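Local atomic coordinates of calcium-regulated actin-bundling protein (PDB entry 4X3N), a protein that binds and bundles actin filaments under the control of calcium and may contribute to the reorganization of filopodia and pseudopodia during cell movement. Residues Lys87-Asn92 with Arg196-Glu201; Ser243-Val248 with Arg281-Lys286. One frame throughout, in Å; residues are numbered along the deposited sequence.

The long helix 181-211 ties the two contacts together. In contact 1 its middle part, 196-201, meets the loop 87-92 at the surface of the molecule, a polar junction with the N-terminal half of the chain. Contact 2 is buried and apolar: helices 232-255 and 273-290 pair there, and both also lean on helix 181-211, through Leu190 and Val193. The centres of the two contacts lie 16 Å apart and their nearest atoms about 4 Å, without touching. Neither includes a calcium ligand; the ion is bound by Asp144, Asn146, Asp148, Arg150 and Glu155 in what appears to be an EF-hand loop.

Contact 1. Residues Lys87-Asn92 with Arg196-Glu201; sequences KYDEGN and RIRAYE
Arg198 reaches out from helix 181-211 and takes hold of Asp89 with the end of its guanidinium group, in an end-on salt bridge directed at a single carboxylate oxygen. Arg198 NH1 donates to Asp89 OD1 at 2.9 Å (N-H...O 151°) and meets it on the syn side. The bond from Arg198 NH2 to the same Asp89 OD1 is longer, 3.1 Å, and more bent, and it descends from well above the carboxylate plane. Both nitrogens come from the same face of that plane, and the two flat groups are turned 43° against each other, a forked grip and not the coplanar pairing of two nitrogens with two oxygens.

Over one face of the guanidinium lies Lys87 CA, 4.0 Å from Arg198 NE, while the carbonyl oxygen Tyr88 O sits at the edge, 3.2 Å from Arg198 NH2. The arginine runs out with CG anti to the backbone N (chi1 167°) and then bends at chi3, which turns its head along the loop. Its NE donates to the carbonyl of Phe86, just before the loop segment, so that all three guanidinium nitrogens are engaged by this stretch of chain.

Further out, the loop itself is braced: Gly91 N donates to Tyr88 OH at 3.0 Å, and that hydroxyl also bonds Asp76 of helix 61-79. Between these two segments the link is essentially one arginine, working through charge and backbone polarity, and the added hydrogen bond to Phe86 is consistent with a guanidinium held in a fixed rotation.

Contact 2. Residues Ser243-Val248 with Arg281-Lys286; sequences SAEAAV and RDLEEK
Leu283 lays its two methyl groups over the backbone and inner side chains of helix 232-255, straddling Glu245. Leu283 CD1 lies 3.9 Å from Glu245 N and 4.0 Å from Ala244 CB; Leu283 CD2 points along the other helix toward Val248, whose CG1 is 4.2 Å away. With CG anti to its own backbone N (chi1 -180°), the leucine points toward the other helix, and its fork receives the CA and CB of Glu245.

Glu245 takes part through its aliphatic stem. Its CG passes Leu283 CD2 at 4.0 Å, the two side chains crossing at about a right angle, and the chain then runs on extended to a carboxylate that forms salt bridges with Arg249 of its own helix and Lys287 of helix 273-290. The charged end therefore sits beside the apolar seam, and the bond to Lys287 adds a polar link between the same two helices.

The short helical segments run nearly antiparallel, at 157°, with axes 10.5 Å apart at closest approach. At this separation the contacts are carried by the leucine methyls, which reach Ala244, Glu245 and Val248. Helix 181-211 completes the packing: Ala244 touches Val193 and Val248 touches Leu190. On the second helix, Lys286 pairs weakly with Asp282, while Arg281 NH1 donates almost straight (169°) to Glu285 OE1 at 2.9 Å; Lys286 also bonds Asn194, and Arg281 and Asp282 link helix 273-290 to the N-terminal half through Glu62 and Tyr65.

Between the two segments, then, cohesion is entirely apolar, centred on one leucine, while several charged groups are paired along the helices and toward their neighbours.

Contact 1. Residues Lys87-Asn92 with Arg196-Glu201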
ATOM      1  N   LYS A  87     -19.985  10.883   0.363  1.00 28.95           N
ATOM      2  CA  LYS A  87     -18.753  11.075   1.150  1.00 28.39           C
ATOM      3  C   LYS A  87     -17.547  10.508   0.376  1.00 29.76           C
ATOM      4  O   LYS A  87     -16.456  10.357   0.899  1.00 28.99           O
ATOM      5  CB  LYS A  87     -18.882  10.357   2.452  1.00 31.00           C
ATOM      6  CG  LYS A  87     -20.107  10.767   3.260  1.00 38.53           C
ATOM      7  CD  LYS A  87     -20.309   9.808   4.435  1.00 44.46           C
ATOM      8  CE  LYS A  87     -19.321  10.135   5.547  1.00 48.95           C
ATOM      9  NZ  LYS A  87     -19.572  11.536   6.055  1.00 50.81           N
ATOM     10  N   TYR A  88     -17.729  10.177  -0.884  1.00 28.21           N
ATOM     11  CA  TYR A  88     -16.664   9.503  -1.588  1.00 25.37           C
ATOM     12  C   TYR A  88     -15.921  10.487  -2.451  1.00 26.31           C
ATOM     13  O   TYR A  88     -16.536  11.121  -3.259  1.00 25.99           O
ATOM     14  CB  TYR A  88     -17.318   8.363  -2.376  1.00 25.13           C
ATOM     15  CG  TYR A  88     -16.417   7.728  -3.332  1.00 23.83           C
ATOM     16  CD1 TYR A  88     -15.236   7.150  -2.902  1.00 23.78           C
ATOM     17  CD2 TYR A  88     -16.713   7.711  -4.706  1.00 24.86           C
ATOM     18  CE1 TYR A  88     -14.407   6.522  -3.800  1.00 23.04           C
ATOM     19  CE2 TYR A  88     -15.861   7.131  -5.603  1.00 22.12           C
ATOM     20  CZ  TYR A  88     -14.709   6.572  -5.144  1.00 21.50           C
ATOM     21  OH  TYR A  88     -13.862   5.982  -5.984  1.00 22.43           O
ATOM     22  N   ASP A  89     -14.597  10.632  -2.304  1.00 25.36           N
ATOM     23  CA  ASP A  89     -13.814  11.447  -3.209  1.00 26.46           C
ATOM     24  C   ASP A  89     -13.295  10.444  -4.276  1.00 25.24           C
ATOM     25  O   ASP A  89     -12.638   9.443  -3.965  1.00 25.88           O
ATOM     26  CB  ASP A  89     -12.625  12.099  -2.528  1.00 28.92           C
ATOM     27  CG  ASP A  89     -13.011  13.060  -1.410  1.00 31.70           C
ATOM     28  OD1 ASP A  89     -13.958  13.830  -1.576  1.00 28.28           O
ATOM     29  OD2 ASP A  89     -12.324  13.037  -0.365  1.00 35.15           O
ATOM     30  N   GLU A  90     -13.625  10.721  -5.515  1.00 22.71           N
ATOM     31  CA  GLU A  90     -13.448   9.773  -6.595  1.00 23.95           C
ATOM     32  C   GLU A  90     -11.984   9.315  -6.734  1.00 22.98           C
ATOM     33  O   GLU A  90     -11.091  10.124  -6.769  1.00 19.93           O
ATOM     34  CB  GLU A  90     -13.928  10.407  -7.896  1.00 26.97           C
ATOM     35  CG  GLU A  90     -14.195   9.350  -8.963  1.00 29.77           C
ATOM     36  CD  GLU A  90     -14.641   9.903 -10.300  1.00 26.46           C
ATOM     37  OE1 GLU A  90     -14.774  11.093 -10.491  1.00 30.69           O
ATOM     38  OE2 GLU A  90     -14.862   9.083 -11.175  1.00 26.08           O
ATOM     39  N   GLY A  91     -11.769   8.000  -6.898  1.00 24.39           N
ATOM     40  CA  GLY A  91     -10.428   7.415  -7.003  1.00 23.04           C
ATOM     41  C   GLY A  91      -9.875   7.321  -8.412  1.00 23.82           C
ATOM     42  O   GLY A  91     -10.347   8.018  -9.280  1.00 25.45           O
ATOM     43  N   ASN A  92      -8.811   6.532  -8.608  1.00 21.24           N
ATOM     44  CA  ASN A  92      -8.137   6.433  -9.885  1.00 19.99           C
ATOM     45  C   ASN A  92      -7.731   5.032 -10.280  1.00 20.36           C
ATOM     46  O   ASN A  92      -7.787   4.708 -11.488  1.00 19.83           O
ATOM     47  CB  ASN A  92      -6.868   7.292  -9.971  1.00 21.21           C
ATOM     48  CG  ASN A  92      -5.968   7.270  -8.692  1.00 23.72           C
ATOM     49  OD1 ASN A  92      -6.037   6.404  -7.848  1.00 24.04           O
ATOM     50  ND2 ASN A  92      -5.146   8.294  -8.565  1.00 23.06           N
ATOM     51  N   ARG A 196     -22.012  20.563  -3.153  1.00 22.74           N
ATOM     52  CA  ARG A 196     -23.257  20.982  -2.488  1.00 23.33           C
ATOM     53  C   ARG A 196     -24.143  19.789  -2.073  1.00 23.62           C
ATOM     54  O   ARG A 196     -24.804  19.832  -1.067  1.00 22.13           O
ATOM     55  CB  ARG A 196     -24.019  21.897  -3.393  1.00 24.01           C
ATOM     56  CG  ARG A 196     -23.336  23.229  -3.725  1.00 27.42           C
ATOM     57  CD  ARG A 196     -22.940  23.962  -2.424  1.00 30.76           C
ATOM     58  NE  ARG A 196     -22.057  25.068  -2.745  1.00 42.74           N
ATOM     59  CZ  ARG A 196     -21.985  26.257  -2.113  1.00 45.33           C
ATOM     60  NH1 ARG A 196     -22.730  26.547  -1.045  1.00 40.85           N
ATOM     61  NH2 ARG A 196     -21.128  27.173  -2.565  1.00 47.04           N
ATOM     62  N   ILE A 197     -24.099  18.711  -2.847  1.00 21.98           N
ATOM     63  CA  ILE A 197     -24.788  17.491  -2.511  1.00 22.79           C
ATOM     64  C   ILE A 197     -24.225  16.920  -1.239  1.00 23.28           C
ATOM     65  O   ILE A 197     -24.987  16.532  -0.330  1.00 24.90           O
ATOM     66  CB  ILE A 197     -24.623  16.439  -3.629  1.00 23.36           C
ATOM     67  CG1 ILE A 197     -25.528  16.763  -4.813  1.00 27.82           C
ATOM     68  CG2 ILE A 197     -24.932  15.074  -3.047  1.00 24.26           C
ATOM     69  CD1 ILE A 197     -25.206  15.990  -6.094  1.00 29.43           C
ATOM     70  N   ARG A 198     -22.890  16.845  -1.131  1.00 25.78           N
ATOM     71  CA  ARG A 198     -22.261  16.373   0.154  1.00 22.83           C
ATOM     72  C   ARG A 198     -22.699  17.249   1.322  1.00 22.60           C
ATOM     73  O   ARG A 198     -23.080  16.749   2.324  1.00 21.56           O
ATOM     74  CB  ARG A 198     -20.733  16.329   0.068  1.00 24.72           C
ATOM     75  CG  ARG A 198     -19.954  16.168   1.399  1.00 24.97           C
ATOM     76  CD  ARG A 198     -18.452  15.916   1.188  1.00 24.57           C
ATOM     77  NE  ARG A 198     -18.246  14.900   0.170  1.00 28.76           N
ATOM     78  CZ  ARG A 198     -17.061  14.481  -0.283  1.00 32.79           C
ATOM     79  NH1 ARG A 198     -15.934  14.992   0.178  1.00 32.30           N
ATOM     80  NH2 ARG A 198     -17.009  13.525  -1.197  1.00 32.60           N
ATOM     81  N   ALA A 199     -22.560  18.559   1.198  1.00 24.42           N
ATOM     82  CA  ALA A 199     -22.970  19.477   2.253  1.00 25.63           C
ATOM     83  C   ALA A 199     -24.435  19.199   2.665  1.00 26.62           C
ATOM     84  O   ALA A 199     -24.726  19.050   3.850  1.00 28.90           O
ATOM     85  CB  ALA A 199     -22.843  20.916   1.763  1.00 27.40           C
ATOM     86  N   TYR A 200     -25.340  19.109   1.697  1.00 27.55           N
ATOM     87  CA  TYR A 200     -26.766  18.805   1.962  1.00 26.54           C
ATOM     88  C   TYR A 200     -27.033  17.441   2.603  1.00 24.81           C
ATOM     89  O   TYR A 200     -27.741  17.329   3.612  1.00 24.29           O
ATOM     90  CB  TYR A 200     -27.573  18.952   0.681  1.00 26.88           C
ATOM     91  CG  TYR A 200     -28.996  18.389   0.715  1.00 27.70           C
ATOM     92  CD1 TYR A 200     -30.054  19.102   1.300  1.00 28.60           C
ATOM     93  CD2 TYR A 200     -29.297  17.208   0.071  1.00 28.72           C
ATOM     94  CE1 TYR A 200     -31.343  18.614   1.278  1.00 27.55           C
ATOM     95  CE2 TYR A 200     -30.590  16.709   0.029  1.00 31.55           C
ATOM     96  CZ  TYR A 200     -31.604  17.407   0.634  1.00 31.91           C
ATOM     97  OH  TYR A 200     -32.863  16.863   0.604  1.00 30.81           O
ATOM     98  N   GLU A 201     -26.430  16.400   2.062  1.00 22.79           N
ATOM     99  CA  GLU A 201     -26.615  15.070   2.643  1.00 22.63           C
ATOM    100  C   GLU A 201     -25.914  14.946   3.968  1.00 24.44           C
ATOM    101  O   GLU A 201     -26.372  14.214   4.834  1.00 24.49           O
ATOM    102  CB  GLU A 201     -26.140  13.971   1.715  1.00 24.01           C
ATOM    103  CG  GLU A 201     -26.885  13.958   0.422  1.00 24.60           C
ATOM    104  CD  GLU A 201     -28.253  13.262   0.451  1.00 25.46           C
ATOM    105  OE1 GLU A 201     -28.802  12.930   1.498  1.00 24.95           O
ATOM    106  OE2 GLU A 201     -28.784  13.102  -0.652  1.00 29.53           O
TER

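Contact 2. Residues Ser243-Val248 with Arg281-Lys286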
ATOM      1  N   SER A 243     -26.164  26.650 -12.175  1.00 26.82           N
ATOM      2  CA  SER A 243     -24.893  27.062 -12.713  1.00 28.56           C
ATOM      3  C   SER A 243     -24.354  25.988 -13.582  1.00 26.10           C
ATOM      4  O   SER A 243     -23.758  26.289 -14.612  1.00 26.90           O
ATOM      5  CB  SER A 243     -23.867  27.341 -11.665  1.00 31.81           C
ATOM      6  OG  SER A 243     -24.487  28.186 -10.740  1.00 46.16           O
ATOM      7  N   ALA A 244     -24.431  24.752 -13.094  1.00 25.21           N
ATOM      8  CA  ALA A 244     -23.851  23.613 -13.873  1.00 26.71           C
ATOM      9  C   ALA A 244     -24.487  23.569 -15.227  1.00 24.19           C
ATOM     10  O   ALA A 244     -23.820  23.372 -16.250  1.00 28.57           O
ATOM     11  CB  ALA A 244     -24.089  22.282 -13.188  1.00 25.28           C
ATOM     12  N   GLU A 245     -25.810  23.677 -15.213  1.00 24.32           N
ATOM     13  CA  GLU A 245     -26.586  23.545 -16.429  1.00 29.01           C
ATOM     14  C   GLU A 245     -26.244  24.592 -17.447  1.00 30.14           C
ATOM     15  O   GLU A 245     -26.121  24.309 -18.651  1.00 27.35           O
ATOM     16  CB  GLU A 245     -28.098  23.585 -16.124  1.00 29.79           C
ATOM     17  CG  GLU A 245     -28.910  23.499 -17.412  1.00 34.75           C
ATOM     18  CD  GLU A 245     -30.354  23.017 -17.214  1.00 37.35           C
ATOM     19  OE1 GLU A 245     -30.803  22.735 -16.103  1.00 37.69           O
ATOM     20  OE2 GLU A 245     -31.080  22.928 -18.194  1.00 45.66           O
ATOM     21  N   ALA A 246     -26.064  25.817 -16.974  1.00 29.66           N
ATOM     22  CA  ALA A 246     -25.664  26.910 -17.849  1.00 30.20           C
ATOM     23  C   ALA A 246     -24.282  26.670 -18.380  1.00 27.77           C
ATOM     24  O   ALA A 246     -23.963  26.960 -19.534  1.00 26.08           O
ATOM     25  CB  ALA A 246     -25.719  28.263 -17.120  1.00 28.39           C
ATOM     26  N   ALA A 247     -23.405  26.187 -17.550  1.00 25.24           N
ATOM     27  CA  ALA A 247     -22.068  26.007 -18.026  1.00 26.19           C
ATOM     28  C   ALA A 247     -22.049  24.833 -19.049  1.00 27.98           C
ATOM     29  O   ALA A 247     -21.363  24.889 -20.076  1.00 29.05           O
ATOM     30  CB  ALA A 247     -21.154  25.700 -16.868  1.00 28.29           C
ATOM     31  N   VAL A 248     -22.763  23.769 -18.741  1.00 27.67           N
ATOM     32  CA  VAL A 248     -22.827  22.590 -19.684  1.00 28.59           C
ATOM     33  C   VAL A 248     -23.360  23.022 -21.054  1.00 31.48           C
ATOM     34  O   VAL A 248     -22.728  22.749 -22.090  1.00 27.94           O
ATOM     35  CB  VAL A 248     -23.657  21.460 -19.075  1.00 25.72           C
ATOM     36  CG1 VAL A 248     -24.058  20.430 -20.104  1.00 26.60           C
ATOM     37  CG2 VAL A 248     -22.821  20.792 -17.984  1.00 28.31           C
ATOM     38  N   ARG A 281     -25.044  13.801 -19.607  1.00 26.98           N
ATOM     39  CA  ARG A 281     -25.521  12.673 -18.820  1.00 26.78           C
ATOM     40  C   ARG A 281     -25.514  12.873 -17.313  1.00 25.94           C
ATOM     41  O   ARG A 281     -26.443  12.479 -16.581  1.00 25.57           O
ATOM     42  CB  ARG A 281     -24.656  11.451 -19.143  1.00 27.03           C
ATOM     43  CG  ARG A 281     -25.170  10.165 -18.555  1.00 26.23           C
ATOM     44  CD  ARG A 281     -26.505   9.795 -19.191  1.00 29.67           C
ATOM     45  NE  ARG A 281     -26.988   8.539 -18.648  1.00 28.08           N
ATOM     46  CZ  ARG A 281     -27.552   8.395 -17.442  1.00 33.29           C
ATOM     47  NH1 ARG A 281     -27.720   9.436 -16.641  1.00 34.32           N
ATOM     48  NH2 ARG A 281     -27.943   7.174 -17.025  1.00 30.11           N
ATOM     49  N   ASP A 282     -24.432  13.455 -16.841  1.00 28.55           N
ATOM     50  CA  ASP A 282     -24.209  13.601 -15.408  1.00 26.17           C
ATOM     51  C   ASP A 282     -25.150  14.667 -14.834  1.00 26.49           C
ATOM     52  O   ASP A 282     -25.813  14.467 -13.808  1.00 25.36           O
ATOM     53  CB  ASP A 282     -22.755  13.954 -15.241  1.00 25.92           C
ATOM     54  CG  ASP A 282     -22.294  13.813 -13.837  1.00 33.32           C
ATOM     55  OD1 ASP A 282     -22.470  12.701 -13.310  1.00 37.59           O
ATOM     56  OD2 ASP A 282     -21.720  14.778 -13.294  1.00 33.12           O
ATOM     57  N   LEU A 283     -25.249  15.786 -15.547  1.00 25.48           N
ATOM     58  CA  LEU A 283     -26.249  16.817 -15.248  1.00 25.66           C
ATOM     59  C   LEU A 283     -27.617  16.232 -15.188  1.00 27.99           C
ATOM     60  O   LEU A 283     -28.351  16.482 -14.256  1.00 28.70           O
ATOM     61  CB  LEU A 283     -26.267  17.877 -16.311  1.00 26.20           C
ATOM     62  CG  LEU A 283     -27.259  19.021 -16.136  1.00 26.51           C
ATOM     63  CD1 LEU A 283     -26.859  19.915 -14.941  1.00 29.35           C
ATOM     64  CD2 LEU A 283     -27.319  19.816 -17.458  1.00 30.14           C
ATOM     65  N   GLU A 284     -27.962  15.446 -16.197  1.00 30.34           N
ATOM     66  CA  GLU A 284     -29.270  14.777 -16.216  1.00 31.43           C
ATOM     67  C   GLU A 284     -29.517  13.969 -14.925  1.00 26.60           C
ATOM     68  O   GLU A 284     -30.547  14.126 -14.270  1.00 27.66           O
ATOM     69  CB  GLU A 284     -29.308  13.902 -17.489  1.00 38.15           C
ATOM     70  CG  GLU A 284     -30.487  12.956 -17.662  1.00 40.07           C
ATOM     71  CD  GLU A 284     -30.271  11.929 -18.822  1.00 43.01           C
ATOM     72  OE1 GLU A 284     -30.844  10.829 -18.754  1.00 45.37           O
ATOM     73  OE2 GLU A 284     -29.531  12.190 -19.803  1.00 43.17           O
ATOM     74  N   GLU A 285     -28.562  13.116 -14.563  1.00 27.47           N
ATOM     75  CA  GLU A 285     -28.615  12.294 -13.346  1.00 31.66           C
ATOM     76  C   GLU A 285     -28.793  13.175 -12.110  1.00 29.77           C
ATOM     77  O   GLU A 285     -29.692  12.988 -11.273  1.00 26.89           O
ATOM     78  CB  GLU A 285     -27.305  11.482 -13.218  1.00 35.74           C
ATOM     79  CG  GLU A 285     -27.338  10.305 -12.244  1.00 41.93           C
ATOM     80  CD  GLU A 285     -28.344   9.269 -12.651  1.00 46.55           C
ATOM     81  OE1 GLU A 285     -28.659   9.225 -13.854  1.00 51.58           O
ATOM     82  OE2 GLU A 285     -28.839   8.523 -11.776  1.00 47.58           O
ATOM     83  N   LYS A 286     -27.976  14.202 -12.039  1.00 29.23           N
ATOM     84  CA  LYS A 286     -28.063  15.088 -10.904  1.00 27.71           C
ATOM     85  C   LYS A 286     -29.424  15.710 -10.791  1.00 28.77           C
ATOM     86  O   LYS A 286     -29.954  15.791  -9.668  1.00 28.68           O
ATOM     87  CB  LYS A 286     -26.937  16.135 -10.943  1.00 26.60           C
ATOM     88  CG  LYS A 286     -25.585  15.564 -10.489  1.00 26.57           C
ATOM     89  CD  LYS A 286     -24.431  16.252 -11.178  1.00 26.02           C
ATOM     90  CE  LYS A 286     -23.147  16.211 -10.312  1.00 28.02           C
ATOM     91  NZ  LYS A 286     -22.507  14.872 -10.153  1.00 27.62           N
TER